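Local coordinates for aerobic respiration control sensor protein ArcB (PDB 2A0B), which activates the response regulator ArcA through a four-step phosphorelay in anaerobic repression, this chain being its histidine-containing phosphotransfer (HPt) domain, at residues V46-L51 with E99-M104; E62-K67 with Q84-D89; V73-L78 with H110-L115. All blocks are in the same frame, centred on the assembly; numbering follows the deposited sequence.

Interaction 1: V46-L51 with E99-M104; sequences VLESNL and EWIEEM. With ZN (zinc ion), chain B.
Ile101 reaches across to three residues of 46-51, and its two branches divide the contact, CD1 going to the leucines and CG2 chiefly to Glu48. Ile101 CD1 lies 4.1 Å from both Leu47 CD2 and Leu51 CD2. A chi1 of -65° puts CG1 beside the backbone N and leaves CG2 anti to it; this methyl lies against the carboxylate of Glu48, Ile101 CG2 being 3.6 Å from Glu48 OE1, as the two side chains run past each other in opposite directions. Glu48 arrives there because its chain bends at chi2, although a second conformer makes this position less certain. Past the isoleucine, Leu47 CD1 approaches Met104 CE at 4.2 Å, again with an alternate methionine conformer. These side chains join the C-terminal part of helix 26-52 to the N-terminal half of helix 93-122, an antiparallel pair in the four-helix bundle of the HPt domain; the short axes come within 10.4 Å at an angle of 155°. Helix 56-72 backs the apolar side, its Ile66 meeting both Leu47 and Met104. On the polar flank Glu48 OE2 and Glu102 OE1, two like charges, stand 4.2 Å apart, and a long, weak ion pair with Lys105 may ease their repulsion. Next to Glu102, Glu103 faces another way: its chain, extended beyond CG, places OE2 2.1 Å from the zinc ion, which His77 and Glu107 also bind.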
loop_
_atom_site.group_PDB
_atom_site.type_symbol
_atom_site.label_atom_id
_atom_site.label_comp_id
_atom_site.label_asym_id
_atom_site.label_seq_id
_atom_site.Cartn_x
_atom_site.Cartn_y
_atom_site.Cartn_z
ATOM N N VAL A 46 -11.458 -4.423 6.467
ATOM C CA VAL A 46 -11.396 -5.874 6.519
ATOM C C VAL A 46 -10.176 -6.316 7.326
ATOM O O VAL A 46 -10.308 -7.263 8.108
ATOM C CB VAL A 46 -11.342 -6.512 5.110
ATOM C CG1 VAL A 46 -11.017 -7.995 5.148
ATOM C CG2 VAL A 46 -12.710 -6.268 4.453
ATOM N N LEU A 47 -9.016 -5.681 7.181
ATOM C CA LEU A 47 -7.853 -5.980 7.983
ATOM C C LEU A 47 -8.219 -5.857 9.490
ATOM O O LEU A 47 -7.886 -6.797 10.212
ATOM C CB LEU A 47 -6.651 -5.044 7.818
ATOM C CG LEU A 47 -5.655 -5.357 6.721
ATOM C CD1 LEU A 47 -4.654 -4.217 6.591
ATOM C CD2 LEU A 47 -4.954 -6.698 6.998
ATOM N N GLU A 48 -8.831 -4.749 9.813
ATOM C CA GLU A 48 -9.166 -4.512 11.238
ATOM C C GLU A 48 -10.147 -5.520 11.769
ATOM O O GLU A 48 -9.985 -5.977 12.920
ATOM C CB GLU A 48 -9.789 -3.126 11.417
ATOM C CG GLU A 48 -8.930 -1.965 11.002
ATOM C CD GLU A 48 -7.913 -1.546 12.035
ATOM O OE1 GLU A 48 -7.504 -2.368 12.875
ATOM O OE2 GLU A 48 -7.560 -0.352 11.991
ATOM N N SER A 49 -11.176 -5.876 10.998
ATOM C CA SER A 49 -12.168 -6.814 11.534
ATOM C C SER A 49 -11.526 -8.181 11.704
ATOM O O SER A 49 -11.698 -8.853 12.741
ATOM C CB SER A 49 -13.467 -6.754 10.759
ATOM O OG SER A 49 -13.337 -7.358 9.499
ATOM N N ASN A 50 -10.613 -8.561 10.800
ATOM C CA ASN A 50 -9.902 -9.827 10.946
ATOM C C ASN A 50 -8.951 -9.804 12.152
ATOM O O ASN A 50 -8.775 -10.800 12.871
ATOM C CB ASN A 50 -9.146 -10.140 9.637
ATOM C CG ASN A 50 -10.075 -10.771 8.607
ATOM O OD1 ASN A 50 -10.191 -10.336 7.456
ATOM N ND2 ASN A 50 -10.711 -11.879 8.985
ATOM N N LEU A 51 -8.354 -8.647 12.410
ATOM C CA LEU A 51 -7.436 -8.510 13.549
ATOM C C LEU A 51 -8.280 -8.743 14.820
ATOM O O LEU A 51 -7.856 -9.561 15.645
ATOM C CB LEU A 51 -6.768 -7.153 13.572
ATOM C CG LEU A 51 -5.765 -6.909 14.708
ATOM C CD1 LEU A 51 -4.630 -7.939 14.682
ATOM C CD2 LEU A 51 -5.266 -5.484 14.693
ATOM N N GLU A 99 0.316 -3.405 14.999
ATOM C CA GLU A 99 1.013 -2.144 14.828
ATOM C C GLU A 99 1.118 -1.850 13.293
ATOM O O GLU A 99 0.828 -0.716 12.908
ATOM C CB GLU A 99 2.396 -2.054 15.430
ATOM C CG GLU A 99 2.970 -0.635 15.404
ATOM C CD GLU A 99 3.544 -0.145 16.717
ATOM O OE1 GLU A 99 3.293 -0.762 17.789
ATOM O OE2 GLU A 99 4.324 0.842 16.779
ATOM N N TRP A 100 1.463 -2.906 12.539
ATOM C CA TRP A 100 1.558 -2.590 11.069
ATOM C C TRP A 100 0.212 -2.300 10.523
ATOM O O TRP A 100 0.179 -1.397 9.613
ATOM C CB TRP A 100 2.117 -3.877 10.436
ATOM C CG TRP A 100 3.535 -4.181 10.770
ATOM C CD1 TRP A 100 4.543 -3.365 11.137
ATOM C CD2 TRP A 100 4.094 -5.514 10.817
ATOM N NE1 TRP A 100 5.708 -4.056 11.351
ATOM C CE2 TRP A 100 5.431 -5.395 11.170
ATOM C CE3 TRP A 100 3.533 -6.764 10.517
ATOM C CZ2 TRP A 100 6.305 -6.487 11.275
ATOM C CZ3 TRP A 100 4.402 -7.858 10.669
ATOM C CH2 TRP A 100 5.729 -7.709 11.021
ATOM N N ILE A 101 -0.876 -2.871 10.930
ATOM C CA ILE A 101 -2.226 -2.577 10.496
ATOM C C ILE A 101 -2.531 -1.131 10.820
ATOM O O ILE A 101 -3.041 -0.329 10.074
ATOM C CB ILE A 101 -3.255 -3.572 10.979
ATOM C CG1 ILE A 101 -2.940 -4.958 10.312
ATOM C CG2 ILE A 101 -4.662 -3.042 10.810
ATOM C CD1 ILE A 101 -3.845 -6.049 10.904
ATOM N N GLU A 102 -2.337 -0.740 12.148
ATOM C CA GLU A 102 -2.598 0.654 12.487
ATOM C C GLU A 102 -1.738 1.633 11.731
ATOM O O GLU A 102 -2.230 2.722 11.377
ATOM C CB GLU A 102 -2.245 0.767 14.016
ATOM C CG GLU A 102 -2.565 2.172 14.510
ATOM C CD GLU A 102 -3.997 2.620 14.491
ATOM O OE1 GLU A 102 -4.999 1.863 14.472
ATOM O OE2 GLU A 102 -4.136 3.866 14.474
ATOM N N GLU A 103 -0.476 1.405 11.476
ATOM C CA GLU A 103 0.434 2.208 10.716
ATOM C C GLU A 103 -0.156 2.421 9.276
ATOM O O GLU A 103 -0.264 3.546 8.827
ATOM C CB GLU A 103 1.773 1.548 10.605
ATOM C CG GLU A 103 2.756 2.413 9.874
ATOM C CD GLU A 103 4.068 1.739 9.696
ATOM O OE1 GLU A 103 4.468 0.761 10.444
ATOM O OE2 GLU A 103 4.872 2.123 8.814
ATOM N N MET A 104 -0.554 1.270 8.739
ATOM C CA MET A 104 -1.226 1.383 7.394
ATOM C C MET A 104 -2.450 2.244 7.431
ATOM O O MET A 104 -2.650 3.120 6.560
ATOM C CB MET A 104 -1.687 -0.032 6.951
ATOM C CG MET A 104 -2.469 0.099 5.627
ATOM S SD MET A 104 -1.429 -0.474 4.245
ATOM C CE MET A 104 -1.407 -2.205 4.746
HETATM ZN ZN ZN B . 4.540 3.580 7.372
#

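Interaction 2: E62-K67 with Q84-D89; sequences EGHKIK and QIQSPD
Gly63 and Ile85 form the close-packed half of this contact, while His64, the phosphorylation site, and Gln86 form its outer half. The contact lies in the HPt four-helix bundle, where the end of helix 76-85 comes up against helix 56-72. On the inner side the bare CA of Gly63 receives the branch methyl of Ile85, with Gly63 CA and Ile85 CG2 3.9 Å apart. The lack of a side chain lets the chains come so near that Gly63 CA and Gln86 CA are separated by 5.0 Å. Ile85 continues inward to Ile59, Trp100 and Met104, so this edge merges with the bundle core. Gln86, the first residue to leave helical geometry, lies at the outer side. A chi1 of 71° puts its CG between the backbone N and the carbonyl carbon, and the extended chain then carries the amide to the edge of the exposed His64 ring. There His64 ND1 donates to Gln86 OE1 at 2.6 Å, the N-H...O angle being 144°, somewhat off straight. OE1 lies in the ring plane, with ring and amide 14° apart, so the bond should limit rotation of the imidazole. Lys67, extended throughout, crosses Gln86 at about a right angle and hydrogen-bonds through NZ to Gln83 OE1. The lysine and the amide merely pass one another, Lys67 NZ lying 3.8 Å from Gln86 NE2.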
loop_
_atom_site.group_PDB
_atom_site.type_symbol
_atom_site.label_atom_id
_atom_site.label_comp_id
_atom_site.label_asym_id
_atom_site.label_seq_id
_atom_site.Cartn_x
_atom_site.Cartn_y
_atom_site.Cartn_z
ATOM N N GLU A 62 -5.785 -10.514 3.246
ATOM C CA GLU A 62 -6.017 -9.093 2.961
ATOM C C GLU A 62 -4.708 -8.390 2.824
ATOM O O GLU A 62 -4.495 -7.445 1.997
ATOM C CB GLU A 62 -6.959 -8.484 4.019
ATOM C CG GLU A 62 -7.641 -7.219 3.529
ATOM C CD GLU A 62 -8.685 -7.481 2.443
ATOM O OE1 GLU A 62 -8.983 -8.640 2.111
ATOM O OE2 GLU A 62 -9.203 -6.478 1.924
ATOM N N GLY A 63 -3.670 -8.733 3.639
ATOM C CA GLY A 63 -2.350 -8.166 3.472
ATOM C C GLY A 63 -1.821 -8.376 1.996
ATOM O O GLY A 63 -1.236 -7.507 1.454
ATOM N N HIS A 64 -1.988 -9.619 1.539
ATOM C CA HIS A 64 -1.522 -9.952 0.167
ATOM C C HIS A 64 -2.294 -9.126 -0.864
ATOM O O HIS A 64 -1.604 -8.691 -1.829
ATOM C CB HIS A 64 -1.881 -11.435 -0.000
ATOM C CG HIS A 64 -1.418 -11.974 -1.350
ATOM N ND1 HIS A 64 -0.117 -12.106 -1.709
ATOM C CD2 HIS A 64 -2.206 -12.349 -2.405
ATOM C CE1 HIS A 64 -0.059 -12.602 -2.980
ATOM N NE2 HIS A 64 -1.300 -12.741 -3.354
ATOM N N LYS A 65 -3.566 -8.948 -0.670
ATOM C CA LYS A 65 -4.349 -8.133 -1.632
ATOM C C LYS A 65 -3.840 -6.700 -1.672
ATOM O O LYS A 65 -3.569 -6.106 -2.729
ATOM C CB LYS A 65 -5.804 -8.221 -1.270
ATOM C CG LYS A 65 -6.855 -7.783 -2.287
ATOM C CD LYS A 65 -8.240 -7.761 -1.643
ATOM C CE LYS A 65 -8.635 -9.149 -1.167
ATOM N NZ LYS A 65 -9.937 -9.162 -0.444
ATOM N N ILE A 66 -3.610 -6.124 -0.449
ATOM C CA ILE A 66 -3.080 -4.754 -0.473
ATOM C C ILE A 66 -1.726 -4.670 -1.019
ATOM O O ILE A 66 -1.335 -3.663 -1.678
ATOM C CB ILE A 66 -3.142 -4.243 1.037
ATOM C CG1 ILE A 66 -4.581 -4.056 1.439
ATOM C CG2 ILE A 66 -2.378 -2.940 1.140
ATOM C CD1 ILE A 66 -4.758 -3.995 2.983
ATOM N N LYS A 67 -0.757 -5.585 -0.796
ATOM C CA LYS A 67 0.572 -5.632 -1.267
ATOM C C LYS A 67 0.519 -5.495 -2.862
ATOM O O LYS A 67 1.272 -4.705 -3.359
ATOM C CB LYS A 67 1.277 -6.937 -0.887
ATOM C CG LYS A 67 2.677 -7.006 -1.437
ATOM C CD LYS A 67 3.325 -8.372 -1.309
ATOM C CE LYS A 67 4.705 -8.410 -1.972
ATOM N NZ LYS A 67 5.128 -9.861 -1.970
ATOM N N GLN A 84 4.928 -7.416 5.009
ATOM C CA GLN A 84 5.090 -7.879 6.419
ATOM C C GLN A 84 3.825 -8.464 6.960
ATOM O O GLN A 84 3.850 -9.552 7.595
ATOM C CB GLN A 84 5.507 -6.656 7.279
ATOM C CG GLN A 84 6.895 -6.171 6.967
ATOM C CD GLN A 84 7.197 -4.757 7.441
ATOM O OE1 GLN A 84 8.223 -4.204 7.071
ATOM N NE2 GLN A 84 6.328 -4.065 8.149
ATOM N N ILE A 85 2.630 -7.906 6.769
ATOM C CA ILE A 85 1.359 -8.383 7.207
ATOM C C ILE A 85 1.041 -9.792 6.701
ATOM O O ILE A 85 0.496 -10.642 7.376
ATOM C CB ILE A 85 0.202 -7.407 6.860
ATOM C CG1 ILE A 85 0.448 -6.119 7.713
ATOM C CG2 ILE A 85 -1.150 -7.950 7.161
ATOM C CD1 ILE A 85 -0.344 -4.896 7.291
ATOM N N GLN A 86 1.467 -10.052 5.420
ATOM C CA GLN A 86 1.176 -11.415 4.946
ATOM C C GLN A 86 2.287 -12.356 5.267
ATOM O O GLN A 86 2.269 -13.498 4.704
ATOM C CB GLN A 86 0.908 -11.349 3.392
ATOM C CG GLN A 86 2.123 -11.079 2.594
ATOM C CD GLN A 86 2.166 -11.550 1.126
ATOM O OE1 GLN A 86 1.158 -11.478 0.462
ATOM N NE2 GLN A 86 3.311 -11.978 0.662
ATOM N N SER A 87 3.214 -12.117 6.211
ATOM C CA SER A 87 4.344 -12.998 6.463
ATOM C C SER A 87 4.358 -13.533 7.918
ATOM O O SER A 87 5.262 -13.086 8.637
ATOM C CB SER A 87 5.648 -12.313 6.147
ATOM O OG SER A 87 5.795 -11.999 4.787
ATOM N N PRO A 88 3.500 -14.448 8.247
ATOM C CA PRO A 88 3.397 -14.983 9.625
ATOM C C PRO A 88 4.603 -15.824 9.958
ATOM O O PRO A 88 4.771 -16.151 11.155
ATOM C CB PRO A 88 2.091 -15.721 9.713
ATOM C CG PRO A 88 1.788 -16.101 8.287
ATOM C CD PRO A 88 2.381 -15.016 7.447
ATOM N N ASP A 89 5.527 -16.109 9.058
ATOM C CA ASP A 89 6.777 -16.776 9.304
ATOM C C ASP A 89 7.767 -15.892 10.062
ATOM O O ASP A 89 8.780 -16.363 10.584
ATOM C CB ASP A 89 7.427 -17.218 7.976
ATOM C CG ASP A 89 7.560 -16.080 6.955
ATOM O OD1 ASP A 89 6.519 -15.646 6.442
ATOM O OD2 ASP A 89 8.665 -15.658 6.625
#

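Interaction 3: V73-L78 with H110-L115; sequences VGLRHL and HDVEVL. With ZN (zinc ion), chain B.
Asp111 lies against Leu78 from CB to OD2, and at its tip also reaches His77 and a water. Its CB rests 4.1 Å from Leu78 CD1, and its CG then passes the branch point and CD2 of the same leucine. At the tip, Asp111 OD2 lies 3.6 Å from Leu78 CG and, in the ring plane of His77, at the edge 3.8 Å from His77 CD2. A water donates to Asp111 OD2 at 2.6 Å and accepts from Leu78 N at 3.2 Å, linking the carboxylate to the first turn of helix 76-85. The other oxygen, OD1, comes near the like-charged Glu107 OE1. That first turn follows a tight junction: Gly74, with phi at 83°, is the C-prime residue of the Schellman motif ending helix 56-72, and Leu75 takes the N-cap position of the next helix. The side chains of Leu75 and Leu115 cross at about a right angle, their CD2 atoms 3.9 Å apart, while Phe36 of helix 26-52 also packs against Leu75. The same Leu115 CD2 sits 3.5 Å from Val73 O, a buried carbonyl with no polar partner in the model. With chi1 at 173° the ring of His77 swings out so that NE2 binds the zinc ion at 2.1 Å, beside Glu103 and Glu107.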
loop_
_atom_site.group_PDB
_atom_site.type_symbol
_atom_site.label_atom_id
_atom_site.label_comp_id
_atom_site.label_asym_id
_atom_site.label_seq_id
_atom_site.Cartn_x
_atom_site.Cartn_y
_atom_site.Cartn_z
ATOM N N VAL A 73 0.656 0.518 -8.288
ATOM C CA VAL A 73 0.742 1.955 -8.475
ATOM C C VAL A 73 1.982 2.586 -7.863
ATOM O O VAL A 73 2.088 3.834 -7.847
ATOM C CB VAL A 73 -0.541 2.647 -7.995
ATOM C CG1 VAL A 73 -1.736 2.249 -8.858
ATOM C CG2 VAL A 73 -0.874 2.370 -6.516
ATOM N N GLY A 74 2.985 1.836 -7.457
ATOM C CA GLY A 74 4.272 2.378 -7.018
ATOM C C GLY A 74 4.295 2.848 -5.511
ATOM O O GLY A 74 5.288 3.591 -5.339
ATOM N N LEU A 75 3.355 2.319 -4.833
ATOM C CA LEU A 75 3.411 2.761 -3.330
ATOM C C LEU A 75 4.330 1.725 -2.630
ATOM O O LEU A 75 3.694 0.842 -2.031
ATOM C CB LEU A 75 1.994 2.853 -2.831
ATOM C CG LEU A 75 1.129 4.010 -3.467
ATOM C CD1 LEU A 75 -0.333 3.854 -3.209
ATOM C CD2 LEU A 75 1.686 5.337 -2.957
ATOM N N ARG A 76 5.606 1.924 -2.733
ATOM C CA ARG A 76 6.606 0.958 -2.260
ATOM C C ARG A 76 6.514 0.730 -0.719
ATOM O O ARG A 76 6.536 -0.409 -0.316
ATOM C CB ARG A 76 7.964 1.520 -2.621
ATOM C CG ARG A 76 9.214 0.725 -2.295
ATOM C CD ARG A 76 10.329 1.696 -1.926
ATOM N NE ARG A 76 11.154 2.307 -2.923
ATOM C CZ ARG A 76 12.030 1.854 -3.820
ATOM N NH1 ARG A 76 12.295 0.566 -4.030
ATOM N NH2 ARG A 76 12.683 2.699 -4.626
ATOM N N HIS A 77 6.270 1.830 0.017
ATOM C CA HIS A 77 6.229 1.540 1.499
ATOM C C HIS A 77 4.990 0.854 1.914
ATOM O O HIS A 77 4.970 -0.054 2.817
ATOM C CB HIS A 77 6.356 2.928 2.170
ATOM C CG HIS A 77 6.166 2.834 3.685
ATOM N ND1 HIS A 77 7.055 2.077 4.419
ATOM C CD2 HIS A 77 5.207 3.323 4.451
ATOM C CE1 HIS A 77 6.644 2.149 5.703
ATOM N NE2 HIS A 77 5.555 2.850 5.708
ATOM N N LEU A 78 3.812 1.087 1.331
ATOM C CA LEU A 78 2.591 0.408 1.590
ATOM C C LEU A 78 2.727 -1.072 1.134
ATOM O O LEU A 78 2.217 -1.971 1.753
ATOM C CB LEU A 78 1.305 0.981 1.000
ATOM C CG LEU A 78 0.975 2.437 1.428
ATOM C CD1 LEU A 78 -0.351 2.898 0.868
ATOM C CD2 LEU A 78 0.818 2.427 2.981
ATOM N N HIS A 110 -2.024 9.776 3.245
ATOM C CA HIS A 110 -0.864 10.581 3.047
ATOM C C HIS A 110 0.074 10.122 1.951
ATOM O O HIS A 110 0.640 10.844 1.162
ATOM C CB HIS A 110 -0.104 10.750 4.423
ATOM C CG HIS A 110 1.253 11.318 4.316
ATOM N ND1 HIS A 110 1.482 12.668 4.153
ATOM C CD2 HIS A 110 2.520 10.814 4.328
ATOM C CE1 HIS A 110 2.755 12.939 4.061
ATOM N NE2 HIS A 110 3.436 11.823 4.175
ATOM N N ASP A 111 0.308 8.765 1.916
ATOM C CA ASP A 111 1.146 8.190 0.887
ATOM C C ASP A 111 0.429 8.446 -0.518
ATOM O O ASP A 111 1.275 8.790 -1.352
ATOM C CB ASP A 111 1.221 6.672 1.081
ATOM C CG ASP A 111 2.178 6.161 2.142
ATOM O OD1 ASP A 111 2.089 6.795 3.251
ATOM O OD2 ASP A 111 3.049 5.300 2.034
ATOM N N VAL A 112 -0.852 8.360 -0.508
ATOM C CA VAL A 112 -1.493 8.668 -1.872
ATOM C C VAL A 112 -1.287 10.116 -2.232
ATOM O O VAL A 112 -0.946 10.492 -3.370
ATOM C CB VAL A 112 -2.950 8.320 -1.778
ATOM C CG1 VAL A 112 -3.818 8.971 -2.879
ATOM C CG2 VAL A 112 -3.199 6.798 -1.713
ATOM N N GLU A 113 -1.391 11.055 -1.210
ATOM C CA GLU A 113 -1.138 12.453 -1.574
ATOM C C GLU A 113 0.237 12.738 -2.041
ATOM O O GLU A 113 0.571 13.597 -2.872
ATOM C CB GLU A 113 -1.410 13.326 -0.282
ATOM C CG GLU A 113 -2.859 13.322 0.063
ATOM C CD GLU A 113 -3.212 13.900 1.437
ATOM O OE1 GLU A 113 -2.289 14.059 2.250
ATOM O OE2 GLU A 113 -4.389 14.156 1.657
ATOM N N VAL A 114 1.325 12.096 -1.526
ATOM C CA VAL A 114 2.682 12.175 -1.923
ATOM C C VAL A 114 2.837 11.653 -3.413
ATOM O O VAL A 114 3.541 12.337 -4.102
ATOM C CB VAL A 114 3.621 11.378 -0.986
ATOM C CG1 VAL A 114 5.026 11.328 -1.499
ATOM C CG2 VAL A 114 3.641 12.170 0.366
ATOM N N LEU A 115 2.159 10.582 -3.700
ATOM C CA LEU A 115 2.289 10.098 -5.139
ATOM C C LEU A 115 1.571 11.073 -6.049
ATOM O O LEU A 115 2.190 11.402 -7.079
ATOM C CB LEU A 115 1.728 8.691 -5.138
ATOM C CG LEU A 115 1.582 8.117 -6.610
ATOM C CD1 LEU A 115 2.921 8.118 -7.203
ATOM C CD2 LEU A 115 0.884 6.765 -6.462
HETATM ZN ZN ZN B . 4.540 3.580 7.372
HETATM O O HOH W 1 3.864 3.931 -0.083
#

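Overall arrangement
From the N terminus, helix 26-52 supplies 46-51, whose partner 99-104 lies far ahead on helix 93-122; interaction 1 thus closes a loop spanning helices 56-72 and 76-85. Nested wholly inside it, interaction 2 closes a shorter loop by tying these two helices together near the end of the second. Interaction 3 starts at the junction between them and runs past both closures to 110-115, so it crosses interactions 1 and 2. Interactions 1 and 3 share helix 93-122 and the zinc ion, and touch through Met104 and Leu78. Interactions 1 and 2 meet where Val46 packs on Glu62 and Trp100 on Gln84. Together the three contacts involve all four helices of the bundle.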